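Local atomic coordinates of outer membrane protein Omp121 (Bacteroides thetaiotaomicron, PDB entry 5FQ8), a protein that probably imports substrates across the outer membrane as a calcium-binding TonB-dependent receptor, a beta-barrel fitted with a plug domain. Residues B[194-199]-B[337-342]; B[242-247]-B[341-346]; B[582-587]-B[651-656]; B[639-644]-B[672-677]; B[690-695]-B[733-738]. One frame throughout, in Å; residues are numbered along the deposited sequence.

Contact 1 of 5, residues B[194-199]-B[337-342]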
# COMPACT_ATOMS: atom_id res chain seq x y z
N PHE B 194 -3.36 -28.72 32.87
CA PHE B 194 -2.22 -28.00 33.39
C PHE B 194 -1.67 -28.65 34.64
O PHE B 194 -2.36 -29.39 35.33
CB PHE B 194 -2.60 -26.56 33.72
CG PHE B 194 -3.08 -25.80 32.55
CD1 PHE B 194 -2.22 -25.53 31.50
CD2 PHE B 194 -4.37 -25.34 32.50
CE1 PHE B 194 -2.66 -24.83 30.42
CE2 PHE B 194 -4.81 -24.63 31.42
CZ PHE B 194 -3.95 -24.38 30.37
N GLN B 195 -0.42 -28.35 34.91
CA GLN B 195 0.19 -28.64 36.19
C GLN B 195 -0.12 -27.48 37.13
O GLN B 195 -0.06 -26.33 36.73
CB GLN B 195 1.70 -28.82 36.00
CG GLN B 195 2.54 -28.31 37.14
CD GLN B 195 3.01 -26.90 36.94
OE1 GLN B 195 3.12 -26.15 37.88
NE2 GLN B 195 3.29 -26.54 35.70
N ASN B 196 -0.47 -27.78 38.35
CA ASN B 196 -0.69 -26.74 39.35
C ASN B 196 0.25 -26.91 40.53
O ASN B 196 -0.08 -26.55 41.66
CB ASN B 196 -2.14 -26.69 39.84
CG ASN B 196 -3.12 -26.22 38.77
OD1 ASN B 196 -3.15 -25.04 38.41
ND2 ASN B 196 -3.95 -27.12 38.29
N GLU B 197 1.43 -27.47 40.29
CA GLU B 197 2.38 -27.75 41.35
C GLU B 197 3.43 -26.66 41.51
O GLU B 197 3.80 -26.32 42.64
CB GLU B 197 3.07 -29.09 41.09
CG GLU B 197 3.60 -29.78 42.32
CD GLU B 197 4.24 -31.12 42.01
OE1 GLU B 197 3.99 -31.67 40.92
OE2 GLU B 197 4.99 -31.62 42.87
N PHE B 198 3.89 -26.07 40.40
CA PHE B 198 4.96 -25.08 40.42
C PHE B 198 4.50 -23.80 39.72
O PHE B 198 3.70 -23.83 38.80
CB PHE B 198 6.22 -25.62 39.75
CG PHE B 198 6.53 -27.05 40.09
CD1 PHE B 198 7.28 -27.37 41.21
CD2 PHE B 198 6.08 -28.08 39.28
CE1 PHE B 198 7.56 -28.66 41.51
CE2 PHE B 198 6.36 -29.38 39.58
CZ PHE B 198 7.10 -29.68 40.69
N GLY B 199 5.06 -22.67 40.15
CA GLY B 199 4.64 -21.38 39.66
C GLY B 199 5.69 -20.67 38.84
O GLY B 199 6.62 -21.28 38.28
N THR B 337 1.53 -17.99 30.42
CA THR B 337 1.18 -17.42 31.70
C THR B 337 1.61 -18.37 32.80
O THR B 337 1.41 -19.58 32.67
CB THR B 337 -0.32 -17.17 31.79
OG1 THR B 337 -0.74 -16.35 30.71
CG2 THR B 337 -0.65 -16.50 33.10
N PRO B 338 2.19 -17.88 33.88
CA PRO B 338 2.48 -18.75 35.01
C PRO B 338 1.19 -19.27 35.63
O PRO B 338 0.16 -18.61 35.60
CB PRO B 338 3.23 -17.84 35.98
CG PRO B 338 3.72 -16.73 35.16
CD PRO B 338 2.71 -16.52 34.10
N ARG B 339 1.27 -20.47 36.20
CA ARG B 339 0.10 -21.08 36.81
C ARG B 339 -0.42 -20.30 38.00
O ARG B 339 -1.53 -20.56 38.43
CB ARG B 339 0.39 -22.50 37.26
CG ARG B 339 0.91 -23.40 36.19
CD ARG B 339 -0.07 -23.54 35.06
NE ARG B 339 -1.35 -23.96 35.56
CZ ARG B 339 -2.49 -23.30 35.38
NH1 ARG B 339 -2.50 -22.17 34.70
NH2 ARG B 339 -3.61 -23.77 35.89
N ASP B 340 0.34 -19.35 38.53
CA ASP B 340 -0.10 -18.63 39.72
C ASP B 340 -0.67 -17.26 39.43
O ASP B 340 -1.17 -16.61 40.35
CB ASP B 340 1.08 -18.49 40.68
CG ASP B 340 2.24 -17.76 40.06
OD1 ASP B 340 2.87 -18.33 39.14
OD2 ASP B 340 2.52 -16.63 40.49
N ILE B 341 -0.61 -16.80 38.18
CA ILE B 341 -0.93 -15.43 37.82
C ILE B 341 -2.40 -15.34 37.43
O ILE B 341 -2.92 -16.19 36.70
CB ILE B 341 -0.04 -14.95 36.67
CG1 ILE B 341 1.42 -14.95 37.10
CG2 ILE B 341 -0.45 -13.57 36.23
CD1 ILE B 341 1.67 -14.16 38.34
N SER B 342 -3.08 -14.31 37.93
CA SER B 342 -4.49 -14.11 37.64
C SER B 342 -4.64 -13.40 36.30
O SER B 342 -4.35 -12.21 36.19
CB SER B 342 -5.14 -13.30 38.75
OG SER B 342 -6.48 -13.00 38.45
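Arg339, in the type I beta turn from Pro338 to Ile341, reaches into 194-199 and joins the loop after strand 177-188 to the loop between helices 330-335 and 368-374. Its guanidinium is well supplied with acceptors. NE donates to Gln195 O at 2.9 Å, and that oxygen lies in the guanidinium plane. NH2 goes to Asn196 OD1, also 2.9 Å, but here the acceptor is tilted 33° out of the plane. NH1 turns to Asn244 OD1 of a neighbouring loop. Bends at chi2 and chi3 curl the chain so that one face of the group lies under Phe194, whose CG sits 3.8 Å above it with the ring and guanidinium planes 31° apart. A methionine in place of Arg339 would take away the N-H groups given to Gln195 O and Asn196 OD1, and would probably leave the two loops without this polar tie. Gln195 also serves its own loop, its OE1 accepting Phe198 N at 2.6 Å. Glu197, a calcium ligand in a structure of this protein, points away from the turn and pairs with Arg217. Asp340 is taken by Lys236 through OD2 and by Met200 N through OD1, and OD1 also lies 3.6 Å from Gly199 CA.

Contact 2 of 5, residues B[242-247]-B[341-346]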
# COMPACT_ATOMS: atom_id res chain seq x y z
N PRO B 242 -5.86 -22.52 39.34
CA PRO B 242 -6.08 -23.52 38.29
C PRO B 242 -7.08 -23.09 37.25
O PRO B 242 -7.04 -23.59 36.12
CB PRO B 242 -6.57 -24.74 39.07
CG PRO B 242 -6.12 -24.52 40.45
CD PRO B 242 -6.18 -23.06 40.67
N ASP B 243 -7.98 -22.19 37.58
CA ASP B 243 -9.02 -21.76 36.66
C ASP B 243 -8.64 -20.54 35.85
O ASP B 243 -9.50 -19.97 35.17
CB ASP B 243 -10.31 -21.48 37.43
CG ASP B 243 -11.30 -22.60 37.34
OD1 ASP B 243 -10.85 -23.72 37.01
OD2 ASP B 243 -12.50 -22.36 37.60
N ASN B 244 -7.38 -20.12 35.89
CA ASN B 244 -7.07 -18.78 35.39
C ASN B 244 -7.30 -18.68 33.89
O ASN B 244 -7.94 -17.73 33.43
CB ASN B 244 -5.65 -18.39 35.78
CG ASN B 244 -4.63 -19.32 35.23
OD1 ASN B 244 -4.96 -20.34 34.64
ND2 ASN B 244 -3.36 -18.99 35.43
N ILE B 245 -6.83 -19.65 33.13
CA ILE B 245 -7.09 -19.60 31.69
C ILE B 245 -8.56 -19.86 31.41
O ILE B 245 -9.15 -19.24 30.52
CB ILE B 245 -6.17 -20.59 30.96
CG1 ILE B 245 -4.74 -20.11 31.09
CG2 ILE B 245 -6.58 -20.73 29.51
CD1 ILE B 245 -3.77 -20.92 30.35
N LYS B 246 -9.18 -20.78 32.15
CA LYS B 246 -10.59 -21.08 31.93
C LYS B 246 -11.46 -19.86 32.18
O LYS B 246 -12.43 -19.62 31.46
CB LYS B 246 -11.04 -22.24 32.82
CG LYS B 246 -12.44 -22.80 32.52
CD LYS B 246 -13.03 -23.53 33.71
CE LYS B 246 -14.35 -24.20 33.36
NZ LYS B 246 -15.32 -23.25 32.75
N ASP B 247 -11.13 -19.09 33.21
CA ASP B 247 -11.92 -17.91 33.55
C ASP B 247 -11.74 -16.78 32.56
O ASP B 247 -12.49 -15.80 32.62
CB ASP B 247 -11.53 -17.42 34.94
CG ASP B 247 -12.05 -18.29 36.02
OD1 ASP B 247 -12.62 -19.33 35.68
OD2 ASP B 247 -11.89 -17.94 37.20
N ILE B 341 -0.61 -16.80 38.18
CA ILE B 341 -0.93 -15.43 37.82
C ILE B 341 -2.40 -15.34 37.43
O ILE B 341 -2.92 -16.19 36.70
CB ILE B 341 -0.04 -14.95 36.67
CG1 ILE B 341 1.42 -14.95 37.10
CG2 ILE B 341 -0.45 -13.57 36.23
CD1 ILE B 341 1.67 -14.16 38.34
N SER B 342 -3.08 -14.31 37.93
CA SER B 342 -4.49 -14.11 37.64
C SER B 342 -4.64 -13.40 36.30
O SER B 342 -4.35 -12.21 36.19
CB SER B 342 -5.14 -13.30 38.75
OG SER B 342 -6.48 -13.00 38.45
N ILE B 343 -5.15 -14.12 35.30
CA ILE B 343 -5.31 -13.55 33.97
C ILE B 343 -6.42 -12.50 33.95
O ILE B 343 -6.24 -11.41 33.40
CB ILE B 343 -5.58 -14.64 32.93
CG1 ILE B 343 -4.38 -15.55 32.81
CG2 ILE B 343 -5.86 -14.05 31.60
CD1 ILE B 343 -4.55 -16.52 31.71
N ILE B 344 -7.59 -12.81 34.51
CA ILE B 344 -8.67 -11.84 34.45
C ILE B 344 -8.35 -10.62 35.28
O ILE B 344 -9.07 -9.62 35.21
CB ILE B 344 -10.01 -12.44 34.90
CG1 ILE B 344 -9.92 -12.86 36.36
CG2 ILE B 344 -10.42 -13.56 34.00
CD1 ILE B 344 -11.13 -13.54 36.83
N GLY B 345 -7.31 -10.68 36.08
CA GLY B 345 -6.87 -9.48 36.75
C GLY B 345 -6.03 -8.55 35.91
O GLY B 345 -5.54 -7.55 36.43
N LEU B 346 -5.85 -8.86 34.63
CA LEU B 346 -5.05 -8.05 33.74
C LEU B 346 -5.86 -7.16 32.81
O LEU B 346 -5.27 -6.42 32.04
CB LEU B 346 -4.15 -8.95 32.89
CG LEU B 346 -3.21 -9.91 33.59
CD1 LEU B 346 -2.80 -10.93 32.57
CD2 LEU B 346 -2.02 -9.17 34.12
O HOH W 1 -7.76 -15.69 35.42
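Asn244 lies in a short stretch of helical conformation, 244-247, in the loop between strands 232-237 and 252-264, and there it meets the irregular segment 341-346, close to where the lipoprotein BT_2262 docks. Its ND2 donates to Ile341 O at 3.1 Å. The bond is nearly straight, 169° at the hydrogen, and lies in both the carbonyl plane and the amide plane. A chi1 of 60° sets CG between the backbone N and the carbonyl carbon, turning the amide to the Ile341 carbonyl. A water makes the second polar link: it donates to Asn244 O at 2.9 Å and accepts from Ile344 N at 3.0 Å. Beside this, Ile343 brings CD1 to within 3.6 Å of Ile245 CG1, the two branched chains crossing at a slant. Ile344 CG2 lies 3.3 Å from Asp247 O and packs beside the CB of that aspartate. The carboxylate of Asp247 is spent on another chain, where OD2 accepts Ser4 N and Thr5 OG1 of BT_2262. The two loops are thus joined by neutral amide and water bonds flanked by isoleucines, and the carboxylate of Asp247 probably serves the interface with the lipoprotein instead.

Contact 3 of 5, residues B[582-587]-B[651-656]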
# COMPACT_ATOMS: atom_id res chain seq x y z
N ILE B 582 -37.80 -59.17 2.38
CA ILE B 582 -36.79 -58.35 1.74
C ILE B 582 -37.51 -57.19 1.05
O ILE B 582 -38.08 -57.35 -0.02
CB ILE B 582 -35.97 -59.18 0.75
CG1 ILE B 582 -35.43 -60.41 1.43
CG2 ILE B 582 -34.85 -58.35 0.19
CD1 ILE B 582 -34.82 -61.36 0.48
N THR B 583 -37.48 -56.02 1.68
CA THR B 583 -38.13 -54.86 1.08
C THR B 583 -37.41 -54.43 -0.19
O THR B 583 -38.05 -54.06 -1.18
CB THR B 583 -38.15 -53.70 2.07
OG1 THR B 583 -38.69 -54.13 3.32
CG2 THR B 583 -39.00 -52.58 1.52
N PHE B 584 -36.09 -54.45 -0.18
CA PHE B 584 -35.30 -53.90 -1.26
C PHE B 584 -33.97 -54.64 -1.31
O PHE B 584 -33.40 -54.97 -0.28
CB PHE B 584 -35.09 -52.39 -1.06
CG PHE B 584 -34.47 -51.69 -2.23
CD1 PHE B 584 -35.14 -51.60 -3.44
CD2 PHE B 584 -33.23 -51.09 -2.12
CE1 PHE B 584 -34.58 -50.95 -4.51
CE2 PHE B 584 -32.67 -50.44 -3.19
CZ PHE B 584 -33.34 -50.37 -4.39
N GLY B 585 -33.52 -54.92 -2.53
CA GLY B 585 -32.26 -55.60 -2.75
C GLY B 585 -31.69 -55.23 -4.10
O GLY B 585 -32.19 -55.66 -5.14
N LYS B 586 -30.64 -54.41 -4.08
CA LYS B 586 -30.06 -53.79 -5.27
C LYS B 586 -28.56 -54.00 -5.25
O LYS B 586 -27.93 -53.78 -4.21
CB LYS B 586 -30.39 -52.30 -5.29
CG LYS B 586 -29.63 -51.46 -6.28
CD LYS B 586 -29.69 -50.01 -5.83
CE LYS B 586 -29.10 -49.06 -6.85
NZ LYS B 586 -30.02 -48.83 -8.00
N ILE B 587 -27.99 -54.44 -6.36
CA ILE B 587 -26.55 -54.62 -6.47
C ILE B 587 -26.02 -53.63 -7.50
O ILE B 587 -26.68 -53.34 -8.51
CB ILE B 587 -26.19 -56.08 -6.82
CG1 ILE B 587 -24.69 -56.31 -6.67
CG2 ILE B 587 -26.62 -56.43 -8.20
CD1 ILE B 587 -24.24 -57.66 -7.10
N GLY B 651 -21.12 -52.31 -5.04
CA GLY B 651 -21.89 -52.01 -3.84
C GLY B 651 -23.17 -52.80 -3.75
O GLY B 651 -23.70 -53.28 -4.76
N LEU B 652 -23.68 -52.93 -2.52
CA LEU B 652 -24.89 -53.68 -2.21
C LEU B 652 -25.77 -52.90 -1.24
O LEU B 652 -25.29 -52.38 -0.24
CB LEU B 652 -24.56 -55.05 -1.62
CG LEU B 652 -25.74 -55.94 -1.19
CD1 LEU B 652 -26.66 -56.20 -2.35
CD2 LEU B 652 -25.23 -57.23 -0.68
N ASN B 653 -27.06 -52.86 -1.54
CA ASN B 653 -28.04 -52.12 -0.77
C ASN B 653 -29.25 -53.02 -0.56
O ASN B 653 -29.83 -53.51 -1.53
CB ASN B 653 -28.42 -50.84 -1.50
CG ASN B 653 -29.39 -49.97 -0.73
OD1 ASN B 653 -29.48 -50.06 0.48
ND2 ASN B 653 -30.10 -49.12 -1.44
N MET B 654 -29.63 -53.26 0.70
CA MET B 654 -30.79 -54.08 1.00
C MET B 654 -31.59 -53.49 2.15
O MET B 654 -31.03 -52.95 3.10
CB MET B 654 -30.40 -55.51 1.36
CG MET B 654 -29.90 -56.34 0.21
SD MET B 654 -29.64 -58.02 0.73
CE MET B 654 -29.08 -58.77 -0.78
N ALA B 655 -32.91 -53.63 2.06
CA ALA B 655 -33.81 -53.26 3.13
C ALA B 655 -34.69 -54.45 3.47
O ALA B 655 -34.89 -55.34 2.65
CB ALA B 655 -34.66 -52.05 2.75
N PHE B 656 -35.19 -54.47 4.70
CA PHE B 656 -36.00 -55.59 5.17
C PHE B 656 -37.14 -55.08 6.03
O PHE B 656 -37.11 -53.96 6.54
CB PHE B 656 -35.17 -56.59 5.99
CG PHE B 656 -33.89 -57.02 5.33
CD1 PHE B 656 -33.89 -58.02 4.38
CD2 PHE B 656 -32.69 -56.44 5.68
CE1 PHE B 656 -32.72 -58.43 3.78
CE2 PHE B 656 -31.52 -56.83 5.08
CZ PHE B 656 -31.53 -57.82 4.13
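Lys586 and Asn653 pair through both backbone bonds: Lys586 N to Asn653 O at 2.8 Å and Asn653 N to Lys586 O at 3.0 Å. Two residues along, Ala655 N donates to Phe584 O at 2.7 Å, and Phe584 N returns a longer bond of 3.2 Å to Ala655 O. That oxygen also takes a weak, bent bond from Thr583 N. Thr583 and Phe584 therefore both face Ala655, a classic beta bulge, at the point where the chain turns a corner. The strands 582-596 and 643-656 are antiparallel neighbours in the wall of the TonB-dependent receptor barrel; the short runs 584-587 and 651-656 lie 176° apart. One face of the wall carries Phe584, Lys586, Asn653 and Ala655, and it is probably the lumenal one, because Lys586 NZ is bonded to Ser567 OG and to Lys38 O near the modelled start of the chain. On it Phe584 CB rests on Ala655 CB, 3.8 Å away, and the edge of its ring is turned to the Asn653 side chain. The other face is apolar, consistent with contact with lipid. Gly585 has no side chain, and Met654 CG lies 3.9 Å from its CA. Leu652 CD1 sits 3.3 Å from Lys586 O, with Ile587 CB farther off; Leu652 and Ile587 both also touch Phe570. At the bulged end the ring of Phe656 lies alongside Ile582, pointing the same way, with CD1 4.1 Å from Ile582 CG1.

Contact 4 of 5, residues B[639-644]-B[672-677]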
# COMPACT_ATOMS: atom_id res chain seq x y z
N THR B 639 4.99 -29.91 -21.97
CA THR B 639 4.80 -31.33 -22.20
C THR B 639 3.73 -31.93 -21.31
O THR B 639 3.47 -33.13 -21.40
CB THR B 639 6.12 -32.07 -21.97
OG1 THR B 639 6.76 -31.50 -20.83
CG2 THR B 639 7.01 -31.92 -23.16
N LEU B 640 3.10 -31.12 -20.47
CA LEU B 640 1.99 -31.57 -19.65
C LEU B 640 0.96 -32.32 -20.49
O LEU B 640 0.74 -32.00 -21.66
CB LEU B 640 1.31 -30.39 -18.99
CG LEU B 640 2.23 -29.57 -18.11
CD1 LEU B 640 1.48 -28.40 -17.54
CD2 LEU B 640 2.74 -30.47 -17.03
N SER B 641 0.37 -33.34 -19.89
CA SER B 641 -0.82 -34.02 -20.38
C SER B 641 -1.91 -33.94 -19.31
O SER B 641 -1.62 -33.63 -18.15
CB SER B 641 -0.50 -35.48 -20.69
OG SER B 641 -0.06 -36.12 -19.51
N PRO B 642 -3.16 -34.21 -19.66
CA PRO B 642 -4.24 -34.02 -18.69
C PRO B 642 -4.17 -35.02 -17.55
O PRO B 642 -3.45 -36.02 -17.59
CB PRO B 642 -5.50 -34.24 -19.52
CG PRO B 642 -5.08 -34.02 -20.92
CD PRO B 642 -3.68 -34.50 -21.00
N GLU B 643 -4.93 -34.74 -16.51
CA GLU B 643 -5.10 -35.67 -15.41
C GLU B 643 -6.26 -36.61 -15.69
O GLU B 643 -7.23 -36.25 -16.35
CB GLU B 643 -5.34 -34.91 -14.10
CG GLU B 643 -5.98 -35.73 -12.98
CD GLU B 643 -6.22 -34.97 -11.69
OE1 GLU B 643 -5.44 -34.06 -11.37
OE2 GLU B 643 -7.20 -35.28 -10.99
N MET B 644 -6.14 -37.84 -15.22
CA MET B 644 -7.18 -38.84 -15.42
C MET B 644 -7.35 -39.60 -14.12
O MET B 644 -6.40 -40.21 -13.64
CB MET B 644 -6.81 -39.78 -16.56
CG MET B 644 -7.99 -40.43 -17.22
SD MET B 644 -9.05 -39.23 -18.01
CE MET B 644 -7.90 -38.40 -19.06
N THR B 672 -5.98 -41.54 -9.07
CA THR B 672 -5.81 -40.23 -9.70
C THR B 672 -4.40 -40.16 -10.30
O THR B 672 -3.42 -40.16 -9.57
CB THR B 672 -6.04 -39.12 -8.69
OG1 THR B 672 -7.33 -39.28 -8.11
CG2 THR B 672 -5.96 -37.77 -9.38
N ASP B 673 -4.32 -40.08 -11.63
CA ASP B 673 -3.06 -40.15 -12.34
C ASP B 673 -2.77 -38.84 -13.08
O ASP B 673 -3.67 -38.07 -13.38
CB ASP B 673 -3.05 -41.29 -13.35
CG ASP B 673 -1.66 -41.74 -13.70
OD1 ASP B 673 -0.75 -41.53 -12.89
OD2 ASP B 673 -1.47 -42.32 -14.78
N LYS B 674 -1.50 -38.63 -13.37
CA LYS B 674 -1.02 -37.50 -14.16
C LYS B 674 -1.51 -36.15 -13.63
O LYS B 674 -1.65 -35.20 -14.39
CB LYS B 674 -1.41 -37.64 -15.64
CG LYS B 674 -1.13 -38.99 -16.26
CD LYS B 674 0.30 -39.43 -16.07
CE LYS B 674 0.68 -40.52 -17.08
NZ LYS B 674 -0.45 -41.43 -17.38
N GLN B 675 -1.77 -36.05 -12.34
CA GLN B 675 -2.15 -34.77 -11.77
C GLN B 675 -1.00 -33.78 -11.88
O GLN B 675 0.12 -34.06 -11.44
CB GLN B 675 -2.58 -34.97 -10.32
CG GLN B 675 -2.03 -34.02 -9.30
CD GLN B 675 -2.24 -34.54 -7.90
OE1 GLN B 675 -2.00 -33.86 -6.92
NE2 GLN B 675 -2.71 -35.76 -7.80
N ILE B 676 -1.27 -32.62 -12.47
CA ILE B 676 -0.24 -31.59 -12.63
C ILE B 676 0.04 -30.93 -11.30
O ILE B 676 -0.87 -30.46 -10.61
CB ILE B 676 -0.67 -30.55 -13.67
CG1 ILE B 676 -0.67 -31.14 -15.07
CG2 ILE B 676 0.26 -29.42 -13.65
CD1 ILE B 676 -2.02 -31.48 -15.57
N PHE B 677 1.31 -30.84 -10.95
CA PHE B 677 1.70 -30.41 -9.62
C PHE B 677 3.08 -29.79 -9.69
O PHE B 677 3.91 -30.23 -10.49
CB PHE B 677 1.66 -31.60 -8.66
CG PHE B 677 2.20 -31.32 -7.31
CD1 PHE B 677 1.47 -30.61 -6.39
CD2 PHE B 677 3.43 -31.80 -6.94
CE1 PHE B 677 1.95 -30.35 -5.15
CE2 PHE B 677 3.92 -31.54 -5.69
CZ PHE B 677 3.18 -30.82 -4.78
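Met644 and Asp673 form an antiparallel hydrogen-bonded pair in the beta hairpin of strands 643-656 and 661-680, at the end of the hairpin away from its turn. Met644 N reaches Asp673 O at 3.1 Å and Asp673 N reaches Met644 O at 2.9 Å. Beyond this pair Lys674 takes a left-handed backbone conformation and interrupts its strand. Glu643 covers the break: extended, with CG anti to the backbone N (chi1 161°), it runs alongside Gln675, whose amide is bonded to Ser92 O, and turns OE2 toward the Thr672 methyl. OE1 accepts Asn596 ND2 of the adjoining strand 582-596. An alanine here would strip Asn596 ND2 of this acceptor and is likely to leave the flanks of Gln675 and Thr672 less covered. Further out, Leu640 CD2 meets Ile676 CG1 at 4.0 Å. Lys674 folds back on its neighbour in a salt bridge, NZ standing 2.9 Å from Asp673 OD2 and 46° above the carboxylate plane.

Contact 5 of 5, residues B[690-695]-B[733-738]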
# COMPACT_ATOMS: atom_id res chain seq x y z
N GLN B 690 9.39 -28.05 -10.50
CA GLN B 690 9.04 -28.21 -11.90
C GLN B 690 7.63 -28.73 -11.97
O GLN B 690 7.27 -29.64 -11.23
CB GLN B 690 9.99 -29.15 -12.63
CG GLN B 690 9.61 -29.33 -14.08
CD GLN B 690 10.48 -30.29 -14.81
OE1 GLN B 690 10.34 -30.48 -16.02
NE2 GLN B 690 11.39 -30.93 -14.10
N ASN B 691 6.82 -28.13 -12.83
CA ASN B 691 5.45 -28.60 -13.01
C ASN B 691 5.48 -29.84 -13.89
O ASN B 691 5.94 -29.78 -15.03
CB ASN B 691 4.60 -27.52 -13.66
CG ASN B 691 4.46 -26.30 -12.81
OD1 ASN B 691 4.59 -26.35 -11.59
ND2 ASN B 691 4.19 -25.18 -13.45
N MET B 692 5.00 -30.96 -13.37
CA MET B 692 4.90 -32.14 -14.22
C MET B 692 3.74 -33.00 -13.76
O MET B 692 3.16 -32.78 -12.70
CB MET B 692 6.21 -32.92 -14.23
CG MET B 692 6.85 -33.14 -12.88
SD MET B 692 8.63 -33.34 -12.99
CE MET B 692 8.80 -34.11 -14.58
N ASN B 693 3.39 -33.96 -14.60
CA ASN B 693 2.35 -34.92 -14.28
C ASN B 693 2.84 -35.92 -13.24
O ASN B 693 3.85 -36.58 -13.45
CB ASN B 693 1.92 -35.67 -15.54
CG ASN B 693 1.45 -34.74 -16.62
OD1 ASN B 693 2.11 -34.59 -17.64
ND2 ASN B 693 0.31 -34.12 -16.42
N LEU B 694 2.12 -36.04 -12.14
CA LEU B 694 2.55 -36.94 -11.08
C LEU B 694 2.16 -38.38 -11.40
O LEU B 694 1.63 -38.70 -12.46
CB LEU B 694 1.94 -36.53 -9.74
CG LEU B 694 2.35 -35.22 -9.11
CD1 LEU B 694 1.92 -35.20 -7.67
CD2 LEU B 694 3.83 -35.04 -9.20
N GLY B 695 2.44 -39.25 -10.45
CA GLY B 695 1.97 -40.61 -10.52
C GLY B 695 0.56 -40.75 -9.98
O GLY B 695 -0.19 -39.78 -9.86
N SER B 733 3.48 -43.40 -7.08
CA SER B 733 4.81 -42.97 -7.50
C SER B 733 4.82 -41.46 -7.62
O SER B 733 3.81 -40.84 -7.95
CB SER B 733 5.22 -43.61 -8.83
OG SER B 733 4.31 -43.27 -9.85
N LEU B 734 5.97 -40.88 -7.31
CA LEU B 734 6.28 -39.51 -7.63
C LEU B 734 7.49 -39.51 -8.53
O LEU B 734 8.46 -40.22 -8.23
CB LEU B 734 6.56 -38.70 -6.36
CG LEU B 734 5.31 -38.36 -5.56
CD1 LEU B 734 5.70 -37.74 -4.27
CD2 LEU B 734 4.43 -37.42 -6.33
N PRO B 735 7.48 -38.78 -9.65
CA PRO B 735 8.56 -38.87 -10.64
C PRO B 735 9.96 -39.02 -10.07
O PRO B 735 10.46 -38.15 -9.35
CB PRO B 735 8.40 -37.56 -11.41
CG PRO B 735 6.96 -37.36 -11.42
CD PRO B 735 6.44 -37.85 -10.10
N GLU B 736 10.59 -40.15 -10.41
CA GLU B 736 11.84 -40.55 -9.78
C GLU B 736 12.90 -39.49 -9.95
O GLU B 736 13.66 -39.20 -9.02
CB GLU B 736 12.34 -41.86 -10.39
CG GLU B 736 11.64 -43.13 -9.94
CD GLU B 736 12.12 -44.36 -10.71
OE1 GLU B 736 12.83 -44.17 -11.72
OE2 GLU B 736 11.81 -45.50 -10.30
N GLU B 737 12.95 -38.88 -11.13
CA GLU B 737 14.06 -38.02 -11.52
C GLU B 737 14.27 -36.88 -10.56
O GLU B 737 15.37 -36.33 -10.51
CB GLU B 737 13.83 -37.50 -12.92
CG GLU B 737 13.45 -38.59 -13.89
CD GLU B 737 11.97 -38.84 -13.90
OE1 GLU B 737 11.21 -37.85 -13.83
OE2 GLU B 737 11.55 -40.01 -13.97
N LEU B 738 13.27 -36.51 -9.78
CA LEU B 738 13.39 -35.42 -8.82
C LEU B 738 13.35 -35.90 -7.39
O LEU B 738 13.13 -35.08 -6.49
CB LEU B 738 12.28 -34.40 -9.04
CG LEU B 738 12.38 -33.32 -10.11
CD1 LEU B 738 12.38 -33.89 -11.50
CD2 LEU B 738 11.22 -32.39 -9.93
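Leu694 N is probably hydrogen-bonded to Gln675 O, which holds this residue just past strand 689-693 while its side chain turns to the loop 733-738. There it lies beside Leu734, the two pointing the same way, with CD1 3.6 Å from Leu734 CD2. Its other methyl, CD2, meets the Pro735 ring at 3.9 Å from CD, the leucine and the proline crossing at about a right angle. The backbones come close one residue on, where Gly695 CA makes a CH-O contact of 3.2 Å with Ser733 O. Pro735 also sets CG 3.8 Å from Asn693 O. Back along the strand, Met692 carries its sulfur up to Leu738, SD standing 4.1 Å from both CD1 and CD2. A chi1 of 46° puts the methionine CG between the backbone N and the carbonyl carbon, on the side of the Pro735 ring. The Leu738 methyl CD1 also touches the amide of Gln690, whose NE2 is hydrogen-bonded to a polar side chain of another protein chain. The contact is thus mainly apolar, a turn of a loop, probably on the extracellular side, laid on a short strand. The 3-10 turn 736-737 carries Leu738 over that strand, Leu679 of strand 661-680 meets both Leu694 and Pro735, Leu94 lies against Leu694 and Leu734, and strand 629-635 runs parallel to 689-693 beside Gln690 and Asn691.

How the contacts relate
The five contacts fall into two clusters and one outlier. Contacts 1 and 2, with centres 10 Å apart, share Ile341 and Ser342, and come first along the chain, so the loop 337-346 is held by two earlier loops at once. Contacts 4 and 5, their centres also 10 Å apart, lie on successive strands 661-680 and 689-693. Contact 3 uses strand 643-656, as contact 4 does, but farther along it, with centres 38 Å apart; their segments alternate in sequence. The centre of contact 4 lies about 54 Å from those of contacts 1 and 2, across the chain's centre. One loop region, the barrel wall and the far ends of its strands with the loop 733-738 are thus held by separate contacts.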